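Local atomic coordinates of ABC sugar transporter, periplasmic sugar binding protein (Legionella pneumophila subsp. pneumophila, PDB entry 3ROT), a protein that probably binds a sugar in the periplasm and delivers it to an ABC transporter for uptake. Residues D4-I9 / T256-M261; P16-L21 / A91-P96; Q174-V179 / D211-N216. All coordinates share one frame; numbering follows the deposited sequence.

Contact 1: D4-I9 / T256-M261; sequences DKYYLI and TQLVLM
Tyr6 of strand 5-9 reaches out to helix 247-264 and brings its ring against Leu258 and Val259, and apolar touches make up most of the contact. Its CE1 lies 3.8 Å from Leu258 CB, and the two side chains slide past each other in opposite directions, the leucine branch running back toward the sheet. Farther along the ring, Tyr6 CZ is 3.7 Å from Val259 CG2, with the two side chains crossing at about a right angle. Val259 CG1 stands anti to the backbone N (chi1 174°), which leaves CG2 as the methyl that meets the ring. The phenol oxygen closes in on the helix backbone itself, Tyr6 OH lying 3.5 Å from Val259 CA. A long flat side chain suits this place, because the backbones stay well apart: the nearest pair, Tyr6 CA and Leu258 CA, are 8.3 Å from each other.

The strand is flanked by parallel strands 35-39 and 64-67 in a Rossmann-like sheet, the layered alpha/beta/alpha lobe known from type I periplasmic binding proteins. Tyr6 and Leu8 face the layer of helices 247-264 and 16-32, where Leu8 meets Phe22 and Ala25. Tyr7 and Ile9 face helix 47-59.

Among the polar interactions, Tyr6 OH is hydrogen-bonded to Asn262 ND2, one residue past 256-261, which gives the buried hydroxyl a partner and ties the ring's far end to the same helix. No hydrogen bond links the two segments. On the opposite face of the sheet, Lys5 CE rests 4.0 Å above the ring plane of Tyr7, offset toward the rim, while Lys5 NZ makes a weak hydrogen bond of 3.5 Å to Tyr7 OH; that hydroxyl is also bonded to Thr60 OG1.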
loop_
_atom_site.group_PDB
_atom_site.type_symbol
_atom_site.label_atom_id
_atom_site.label_comp_id
_atom_site.label_asym_id
_atom_site.label_seq_id
_atom_site.Cartn_x
_atom_site.Cartn_y
_atom_site.Cartn_z
ATOM N N ASP A 4 28.940 -8.890 13.015
ATOM C CA ASP A 4 28.019 -9.969 13.324
ATOM C C ASP A 4 26.766 -9.832 12.450
ATOM O O ASP A 4 26.318 -8.721 12.148
ATOM C CB ASP A 4 27.629 -9.957 14.806
ATOM C CG ASP A 4 28.736 -10.502 15.700
ATOM O OD1 ASP A 4 28.473 -10.685 16.905
ATOM O OD2 ASP A 4 29.866 -10.750 15.187
ATOM N N LYS A 5 26.204 -10.964 12.035
ATOM C CA LYS A 5 25.011 -10.963 11.187
ATOM C C LYS A 5 23.707 -11.197 11.945
ATOM O O LYS A 5 23.583 -12.134 12.733
ATOM C CB LYS A 5 25.156 -12.016 10.085
ATOM C CG LYS A 5 23.980 -12.045 9.138
ATOM C CD LYS A 5 23.711 -10.661 8.542
ATOM C CE LYS A 5 22.627 -10.706 7.477
ATOM N NZ LYS A 5 22.979 -11.678 6.408
ATOM N N TYR A 6 22.730 -10.337 11.682
ATOM C CA TYR A 6 21.425 -10.443 12.320
ATOM C C TYR A 6 20.313 -10.413 11.279
ATOM O O TYR A 6 20.479 -9.856 10.192
ATOM C CB TYR A 6 21.225 -9.298 13.321
ATOM C CG TYR A 6 22.156 -9.364 14.509
ATOM C CD1 TYR A 6 21.838 -10.134 15.635
ATOM C CD2 TYR A 6 23.377 -8.691 14.494
ATOM C CE1 TYR A 6 22.717 -10.226 16.708
ATOM C CE2 TYR A 6 24.258 -8.782 15.557
ATOM C CZ TYR A 6 23.927 -9.549 16.661
ATOM O OH TYR A 6 24.813 -9.643 17.715
ATOM N N TYR A 7 19.176 -11.009 11.626
ATOM C CA TYR A 7 18.023 -11.060 10.729
ATOM C C TYR A 7 16.753 -10.547 11.399
ATOM O O TYR A 7 16.528 -10.783 12.587
ATOM C CB TYR A 7 17.752 -12.498 10.275
ATOM C CG TYR A 7 18.719 -13.054 9.252
ATOM C CD1 TYR A 7 18.576 -12.763 7.897
ATOM C CD2 TYR A 7 19.754 -13.901 9.638
ATOM C CE1 TYR A 7 19.438 -13.312 6.950
ATOM C CE2 TYR A 7 20.625 -14.453 8.697
ATOM C CZ TYR A 7 20.456 -14.156 7.359
ATOM O OH TYR A 7 21.292 -14.722 6.424
ATOM N N LEU A 8 15.939 -9.839 10.627
ATOM C CA LEU A 8 14.650 -9.349 11.098
ATOM C C LEU A 8 13.679 -9.932 10.080
ATOM O O LEU A 8 13.681 -9.550 8.913
ATOM C CB LEU A 8 14.582 -7.814 11.100
ATOM C CG LEU A 8 13.192 -7.192 11.337
ATOM C CD1 LEU A 8 12.509 -7.843 12.539
ATOM C CD2 LEU A 8 13.325 -5.685 11.552
ATOM N N ILE A 9 12.864 -10.880 10.518
ATOM C CA ILE A 9 11.934 -11.535 9.619
ATOM C C ILE A 9 10.486 -11.257 10.003
ATOM O O ILE A 9 10.113 -11.366 11.170
ATOM C CB ILE A 9 12.230 -13.054 9.608
ATOM C CG1 ILE A 9 13.729 -13.264 9.342
ATOM C CG2 ILE A 9 11.383 -13.748 8.548
ATOM C CD1 ILE A 9 14.222 -14.705 9.359
ATOM N N THR A 256 18.856 -4.283 19.485
ATOM C CA THR A 256 19.735 -3.898 20.585
ATOM C C THR A 256 19.921 -5.040 21.578
ATOM O O THR A 256 21.037 -5.316 22.011
ATOM C CB THR A 256 19.191 -2.646 21.333
ATOM O OG1 THR A 256 19.225 -1.519 20.456
ATOM C CG2 THR A 256 20.032 -2.332 22.577
ATOM N N GLN A 257 18.837 -5.716 21.938
ATOM C CA GLN A 257 18.952 -6.818 22.889
ATOM C C GLN A 257 19.705 -8.007 22.309
ATOM O O GLN A 257 20.490 -8.653 23.012
ATOM C CB GLN A 257 17.572 -7.288 23.370
ATOM C CG GLN A 257 16.793 -6.246 24.165
ATOM C CD GLN A 257 15.910 -6.869 25.234
ATOM O OE1 GLN A 257 16.380 -7.226 26.317
ATOM N NE2 GLN A 257 14.626 -7.015 24.928
ATOM N N LEU A 258 19.464 -8.308 21.036
ATOM C CA LEU A 258 20.142 -9.428 20.410
ATOM C C LEU A 258 21.641 -9.193 20.455
ATOM O O LEU A 258 22.403 -10.118 20.718
ATOM C CB LEU A 258 19.678 -9.611 18.957
ATOM C CG LEU A 258 18.332 -10.312 18.740
ATOM C CD1 LEU A 258 17.967 -10.278 17.266
ATOM C CD2 LEU A 258 18.415 -11.749 19.243
ATOM N N VAL A 259 22.054 -7.950 20.218
ATOM C CA VAL A 259 23.469 -7.595 20.223
ATOM C C VAL A 259 24.070 -7.609 21.628
ATOM O O VAL A 259 25.126 -8.205 21.837
ATOM C CB VAL A 259 23.703 -6.202 19.586
ATOM C CG1 VAL A 259 25.176 -5.793 19.729
ATOM C CG2 VAL A 259 23.305 -6.231 18.116
ATOM N N LEU A 260 23.400 -6.961 22.583
ATOM C CA LEU A 260 23.877 -6.918 23.965
ATOM C C LEU A 260 24.050 -8.339 24.483
ATOM O O LEU A 260 24.913 -8.623 25.310
ATOM C CB LEU A 260 22.883 -6.166 24.861
ATOM C CG LEU A 260 22.729 -4.653 24.650
ATOM C CD1 LEU A 260 21.594 -4.121 25.526
ATOM C CD2 LEU A 260 24.032 -3.952 24.980
HETATM N N MSE A 261 23.210 -9.230 23.982
HETATM C CA MSE A 261 23.250 -10.619 24.383
HETATM C C MSE A 261 24.541 -11.287 23.900
HETATM O O MSE A 261 25.196 -12.002 24.656
HETATM C CB MSE A 261 22.028 -11.338 23.817
HETATM C CG MSE A 261 21.958 -12.798 24.161
HETATM SE SE MSE A 261 20.466 -13.658 23.278
HETATM C CE MSE A 261 20.279 -15.129 24.526
#

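Contact 2: P16-L21 / A91-P96; sequences PYWTSL and AVDTRP
Asp93, at the C-terminal end of strand 89-92, is met by Tyr17 and Trp18 from the start of helix 16-32. One residue earlier Val92 points toward the helix, but loosely, its CG2 staying 4.9 Å from Leu21 CD2, two branched apolar groups in a buried setting.

At Asp93 the backbone takes a positive phi (71°), and Thr94 N bonds back to Val92 O over 2.7 Å, a classic gamma turn that reverses the chain sharply. A chi1 of 178° swings the aspartate's carboxylate away from the backbone N and out to the two aromatic rings. Asp93 OD1 accepts a short but weak hydrogen bond from Tyr17 OH (2.7 Å), ring and carboxylate planes being 55° apart. Asp93 OD2 lies 3.7 Å from Trp18 CH2, a carbon contact only. The two rings support each other, as Tyr17 CD2 sits 3.8 Å above the indole plane.

Thr94 then helps to hold the carboxylate: its OG1 donates to Asp93 OD2 over 2.8 Å, coming from above the carboxylate plane. The same OD2 is hydrogen-bonded to a bound glycerol, probably from the crystallisation liquor. An acid beside aromatic rings, already holding a small polyol, is consistent with a sugar-binding cleft.

Beyond this turn the chain runs on through Arg95 and Pro96, which both touch Tyr104. Trp18 packs edge-to-face with His11, while Tyr17 also touches Asp225 and, with Leu21, Met250 of helix 247-264, so the contact joins the C-terminal end of strand 89-92 to the N-terminal turn of helix 16-32, with helix 247-264 alongside.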
loop_
_atom_site.group_PDB
_atom_site.type_symbol
_atom_site.label_atom_id
_atom_site.label_comp_id
_atom_site.label_asym_id
_atom_site.label_seq_id
_atom_site.Cartn_x
_atom_site.Cartn_y
_atom_site.Cartn_z
ATOM N N PRO A 16 2.689 0.612 6.112
ATOM C CA PRO A 16 3.653 1.642 6.529
ATOM C C PRO A 16 4.198 1.339 7.929
ATOM O O PRO A 16 5.250 1.846 8.330
ATOM C CB PRO A 16 2.820 2.916 6.503
ATOM C CG PRO A 16 1.907 2.675 5.365
ATOM C CD PRO A 16 1.469 1.236 5.570
ATOM N N TYR A 17 3.451 0.517 8.664
ATOM C CA TYR A 17 3.807 0.082 10.008
ATOM C C TYR A 17 5.152 -0.627 10.012
ATOM O O TYR A 17 5.971 -0.432 10.913
ATOM C CB TYR A 17 2.746 -0.891 10.523
ATOM C CG TYR A 17 3.120 -1.609 11.800
ATOM C CD1 TYR A 17 2.959 -0.992 13.038
ATOM C CD2 TYR A 17 3.607 -2.924 11.772
ATOM C CE1 TYR A 17 3.265 -1.663 14.220
ATOM C CE2 TYR A 17 3.914 -3.600 12.951
ATOM C CZ TYR A 17 3.736 -2.960 14.171
ATOM O OH TYR A 17 4.005 -3.620 15.345
ATOM N N TRP A 18 5.353 -1.478 9.011
ATOM C CA TRP A 18 6.583 -2.240 8.885
ATOM C C TRP A 18 7.801 -1.366 8.618
ATOM O O TRP A 18 8.837 -1.551 9.242
ATOM C CB TRP A 18 6.459 -3.277 7.771
ATOM C CG TRP A 18 5.397 -4.300 8.026
ATOM C CD1 TRP A 18 4.299 -4.555 7.248
ATOM C CD2 TRP A 18 5.327 -5.211 9.133
ATOM N NE1 TRP A 18 3.551 -5.564 7.805
ATOM C CE2 TRP A 18 4.153 -5.982 8.962
ATOM C CE3 TRP A 18 6.137 -5.443 10.257
ATOM C CZ2 TRP A 18 3.773 -6.983 9.870
ATOM C CZ3 TRP A 18 5.757 -6.440 11.164
ATOM C CH2 TRP A 18 4.581 -7.192 10.963
ATOM N N THR A 19 7.684 -0.415 7.697
ATOM C CA THR A 19 8.824 0.439 7.392
ATOM C C THR A 19 9.294 1.182 8.644
ATOM O O THR A 19 10.470 1.516 8.777
ATOM C CB THR A 19 8.490 1.443 6.261
ATOM O OG1 THR A 19 7.244 2.086 6.536
ATOM C CG2 THR A 19 8.388 0.724 4.939
ATOM N N SER A 20 8.370 1.427 9.566
ATOM C CA SER A 20 8.707 2.110 10.800
ATOM C C SER A 20 9.482 1.129 11.691
ATOM O O SER A 20 10.474 1.482 12.323
ATOM C CB SER A 20 7.426 2.584 11.490
ATOM O OG SER A 20 7.730 3.252 12.697
ATOM N N LEU A 21 9.026 -0.116 11.722
ATOM C CA LEU A 21 9.695 -1.150 12.498
ATOM C C LEU A 21 11.089 -1.396 11.904
ATOM O O LEU A 21 12.083 -1.498 12.625
ATOM C CB LEU A 21 8.900 -2.454 12.447
ATOM C CG LEU A 21 9.581 -3.606 13.180
ATOM C CD1 LEU A 21 9.344 -3.427 14.657
ATOM C CD2 LEU A 21 9.038 -4.949 12.712
ATOM N N ALA A 91 10.992 -12.827 19.604
ATOM C CA ALA A 91 9.713 -12.640 18.935
ATOM C C ALA A 91 9.330 -11.164 19.006
ATOM O O ALA A 91 9.455 -10.532 20.053
ATOM C CB ALA A 91 8.631 -13.496 19.600
ATOM N N VAL A 92 8.879 -10.620 17.882
ATOM C CA VAL A 92 8.459 -9.233 17.827
ATOM C C VAL A 92 7.096 -9.107 17.155
ATOM O O VAL A 92 6.738 -9.918 16.287
ATOM C CB VAL A 92 9.481 -8.367 17.053
ATOM C CG1 VAL A 92 10.834 -8.432 17.731
ATOM C CG2 VAL A 92 9.584 -8.848 15.618
ATOM N N ASP A 93 6.338 -8.103 17.586
ATOM C CA ASP A 93 5.018 -7.794 17.045
ATOM C C ASP A 93 3.935 -8.801 17.396
ATOM O O ASP A 93 2.915 -8.438 17.957
ATOM C CB ASP A 93 5.105 -7.634 15.524
ATOM C CG ASP A 93 3.755 -7.354 14.886
ATOM O OD1 ASP A 93 3.238 -6.225 15.037
ATOM O OD2 ASP A 93 3.217 -8.272 14.238
ATOM N N THR A 94 4.155 -10.065 17.059
ATOM C CA THR A 94 3.174 -11.106 17.343
ATOM C C THR A 94 3.890 -12.315 17.905
ATOM O O THR A 94 4.968 -12.686 17.427
ATOM C CB THR A 94 2.423 -11.568 16.070
ATOM O OG1 THR A 94 1.893 -10.433 15.378
ATOM C CG2 THR A 94 1.275 -12.517 16.445
ATOM N N ARG A 95 3.284 -12.934 18.911
ATOM C CA ARG A 95 3.877 -14.112 19.524
ATOM C C ARG A 95 2.870 -15.248 19.642
ATOM O O ARG A 95 1.663 -15.016 19.677
ATOM C CB ARG A 95 4.409 -13.777 20.914
ATOM C CG ARG A 95 3.338 -13.374 21.904
ATOM C CD ARG A 95 3.867 -13.514 23.307
ATOM N NE ARG A 95 3.176 -12.662 24.263
ATOM C CZ ARG A 95 3.608 -12.447 25.507
ATOM N NH1 ARG A 95 4.725 -13.031 25.930
ATOM N NH2 ARG A 95 2.937 -11.640 26.324
ATOM N N PRO A 96 3.361 -16.496 19.710
ATOM C CA PRO A 96 2.513 -17.684 19.829
ATOM C C PRO A 96 1.981 -17.837 21.254
ATOM O O PRO A 96 2.499 -17.227 22.186
ATOM C CB PRO A 96 3.463 -18.811 19.447
ATOM C CG PRO A 96 4.752 -18.350 20.063
ATOM C CD PRO A 96 4.786 -16.871 19.680
#

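Contact 3: Q174-V179 / D211-N216; sequences QVQSRV and DRYDFN
Gln176, on helix 172-185, brings its carboxamide to the ring of Tyr213. Its chain is extended beyond CG, and the amide straddles one ring carbon, with NE2 3.5 Å and OE1 3.6 Å from Tyr213 CE1; amide and ring planes stand 66° apart. Glutamine suits this buried place because it offers carbon and amide surface to the ring while NE2 bonds to Pro202 O and Gln205 OE1 in the adjoining helix.

One turn further on, Val179 CG1 lies 3.8 Å from Phe215 CE1, a branched methyl against a ring carbon, the side chains crossing at about a right angle. Between the two aromatics Asp214, with positive phi (54°), ends the short helix 210-213 in a Schellman motif, and the chain's turn there delivers both rings to the same helix. Phe215 is further packed edge-to-face by Phe183 and Tyr217.

The second subunit also reaches this region, where its Gln23 bonds to Arg212 O. Within the chain, helix 172-185 leads from strand 162-167 to strand 191-194, and helices 197-208 and 210-213 lead on to strand 220-224, so the contact joins successive helical connections of one parallel sheet.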
loop_
_atom_site.group_PDB
_atom_site.type_symbol
_atom_site.label_atom_id
_atom_site.label_comp_id
_atom_site.label_asym_id
_atom_site.label_seq_id
_atom_site.Cartn_x
_atom_site.Cartn_y
_atom_site.Cartn_z
ATOM N N GLN A 174 -11.952 -4.811 -2.404
ATOM C CA GLN A 174 -12.800 -5.732 -1.669
ATOM C C GLN A 174 -13.190 -5.196 -0.299
ATOM O O GLN A 174 -14.333 -5.359 0.125
ATOM C CB GLN A 174 -12.118 -7.086 -1.524
ATOM C CG GLN A 174 -11.868 -7.772 -2.854
ATOM C CD GLN A 174 -11.558 -9.243 -2.695
ATOM O OE1 GLN A 174 -10.635 -9.622 -1.975
ATOM N NE2 GLN A 174 -12.333 -10.084 -3.372
ATOM N N VAL A 175 -12.250 -4.557 0.392
ATOM C CA VAL A 175 -12.544 -3.996 1.711
ATOM C C VAL A 175 -13.701 -3.000 1.591
ATOM O O VAL A 175 -14.652 -3.027 2.377
ATOM C CB VAL A 175 -11.317 -3.264 2.308
ATOM C CG1 VAL A 175 -11.697 -2.607 3.618
ATOM C CG2 VAL A 175 -10.164 -4.248 2.518
ATOM N N GLN A 176 -13.619 -2.120 0.601
ATOM C CA GLN A 176 -14.672 -1.132 0.395
ATOM C C GLN A 176 -16.009 -1.801 0.065
ATOM O O GLN A 176 -17.048 -1.460 0.631
ATOM C CB GLN A 176 -14.284 -0.182 -0.730
ATOM C CG GLN A 176 -13.004 0.585 -0.475
ATOM C CD GLN A 176 -12.707 1.575 -1.579
ATOM O OE1 GLN A 176 -12.964 1.301 -2.746
ATOM N NE2 GLN A 176 -12.152 2.728 -1.218
ATOM N N SER A 177 -15.967 -2.769 -0.843
ATOM C CA SER A 177 -17.164 -3.490 -1.253
ATOM C C SER A 177 -17.892 -4.113 -0.077
ATOM O O SER A 177 -19.075 -3.843 0.151
ATOM C CB SER A 177 -16.797 -4.578 -2.255
ATOM O OG SER A 177 -16.285 -4.001 -3.441
ATOM N N ARG A 178 -17.166 -4.931 0.673
ATOM C CA ARG A 178 -17.709 -5.628 1.823
ATOM C C ARG A 178 -18.215 -4.699 2.920
ATOM O O ARG A 178 -19.193 -5.014 3.597
ATOM C CB ARG A 178 -16.660 -6.604 2.361
ATOM C CG ARG A 178 -16.185 -7.611 1.301
ATOM C CD ARG A 178 -15.126 -8.568 1.833
ATOM N NE ARG A 178 -14.662 -9.501 0.801
ATOM C CZ ARG A 178 -13.683 -10.389 0.967
ATOM N NH1 ARG A 178 -13.046 -10.487 2.126
ATOM N NH2 ARG A 178 -13.337 -11.184 -0.034
ATOM N N VAL A 179 -17.564 -3.553 3.093
ATOM C CA VAL A 179 -17.989 -2.588 4.102
ATOM C C VAL A 179 -19.294 -1.931 3.676
ATOM O O VAL A 179 -20.224 -1.803 4.469
ATOM C CB VAL A 179 -16.926 -1.500 4.319
ATOM C CG1 VAL A 179 -17.455 -0.425 5.261
ATOM C CG2 VAL A 179 -15.668 -2.124 4.893
ATOM N N ASP A 211 -19.414 11.064 -1.224
ATOM C CA ASP A 211 -20.321 11.080 -2.371
ATOM C C ASP A 211 -19.822 10.148 -3.478
ATOM O O ASP A 211 -20.606 9.401 -4.063
ATOM C CB ASP A 211 -20.480 12.503 -2.921
ATOM C CG ASP A 211 -21.024 13.472 -1.885
ATOM O OD1 ASP A 211 -21.952 13.087 -1.136
ATOM O OD2 ASP A 211 -20.527 14.621 -1.825
ATOM N N ARG A 212 -18.519 10.179 -3.752
ATOM C CA ARG A 212 -17.934 9.322 -4.785
ATOM C C ARG A 212 -18.114 7.832 -4.511
ATOM O O ARG A 212 -18.268 7.038 -5.438
ATOM C CB ARG A 212 -16.440 9.593 -4.928
ATOM C CG ARG A 212 -16.087 10.970 -5.423
ATOM C CD ARG A 212 -14.601 11.086 -5.650
ATOM N NE ARG A 212 -14.229 12.425 -6.089
ATOM C CZ ARG A 212 -12.992 12.800 -6.408
ATOM N NH1 ARG A 212 -11.982 11.937 -6.341
ATOM N NH2 ARG A 212 -12.768 14.049 -6.784
ATOM N N TYR A 213 -18.077 7.455 -3.236
ATOM C CA TYR A 213 -18.216 6.059 -2.849
ATOM C C TYR A 213 -19.586 5.694 -2.306
ATOM O O TYR A 213 -19.802 4.555 -1.925
ATOM C CB TYR A 213 -17.145 5.710 -1.810
ATOM C CG TYR A 213 -15.750 5.758 -2.378
ATOM C CD1 TYR A 213 -15.165 4.625 -2.939
ATOM C CD2 TYR A 213 -15.059 6.962 -2.456
ATOM C CE1 TYR A 213 -13.930 4.697 -3.573
ATOM C CE2 TYR A 213 -13.832 7.046 -3.091
ATOM C CZ TYR A 213 -13.272 5.919 -3.652
ATOM O OH TYR A 213 -12.072 6.028 -4.329
ATOM N N ASP A 214 -20.515 6.641 -2.286
ATOM C CA ASP A 214 -21.853 6.372 -1.748
ATOM C C ASP A 214 -21.708 5.805 -0.342
ATOM O O ASP A 214 -22.207 4.723 -0.032
ATOM C CB ASP A 214 -22.618 5.372 -2.624
ATOM C CG ASP A 214 -23.010 5.954 -3.966
ATOM O OD1 ASP A 214 -23.715 6.991 -3.985
ATOM O OD2 ASP A 214 -22.612 5.373 -5.000
ATOM N N PHE A 215 -20.997 6.544 0.497
ATOM C CA PHE A 215 -20.767 6.140 1.870
ATOM C C PHE A 215 -20.855 7.395 2.731
ATOM O O PHE A 215 -19.841 7.918 3.185
ATOM C CB PHE A 215 -19.381 5.512 2.003
ATOM C CG PHE A 215 -19.208 4.691 3.244
ATOM C CD1 PHE A 215 -19.732 3.408 3.319
ATOM C CD2 PHE A 215 -18.534 5.207 4.346
ATOM C CE1 PHE A 215 -19.590 2.645 4.475
ATOM C CE2 PHE A 215 -18.388 4.454 5.505
ATOM C CZ PHE A 215 -18.919 3.167 5.567
ATOM N N ASN A 216 -22.076 7.875 2.944
ATOM C CA ASN A 216 -22.302 9.081 3.734
ATOM C C ASN A 216 -22.701 8.792 5.183
ATOM O O ASN A 216 -23.156 9.679 5.908
ATOM C CB ASN A 216 -23.376 9.940 3.055
ATOM C CG ASN A 216 -22.920 10.485 1.707
ATOM O OD1 ASN A 216 -21.952 11.248 1.622
ATOM N ND2 ASN A 216 -23.613 10.094 0.651
#

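How the contacts relate
From the N terminus the chain lays down strand 5-9 and then helix 16-32, whose start meets the loop after strand 89-92; contact 2 closes there, over 69 intervening residues. After strand 107-109 is added to the first sheet, the chain crosses into the second lobe, where contact 3 closes a short loop of 31 residues between neighbouring helices. Contacts 2 and 3 thus follow in series, and both are nested inside contact 1, which closes last when helix 247-264 returns to the first strand. Contacts 1 and 2 reach the same sheet, while contact 3, centred about 44 Å from contact 1, joins helices that flank the other sheet. Contacts 2 and 3 both touch the second subunit.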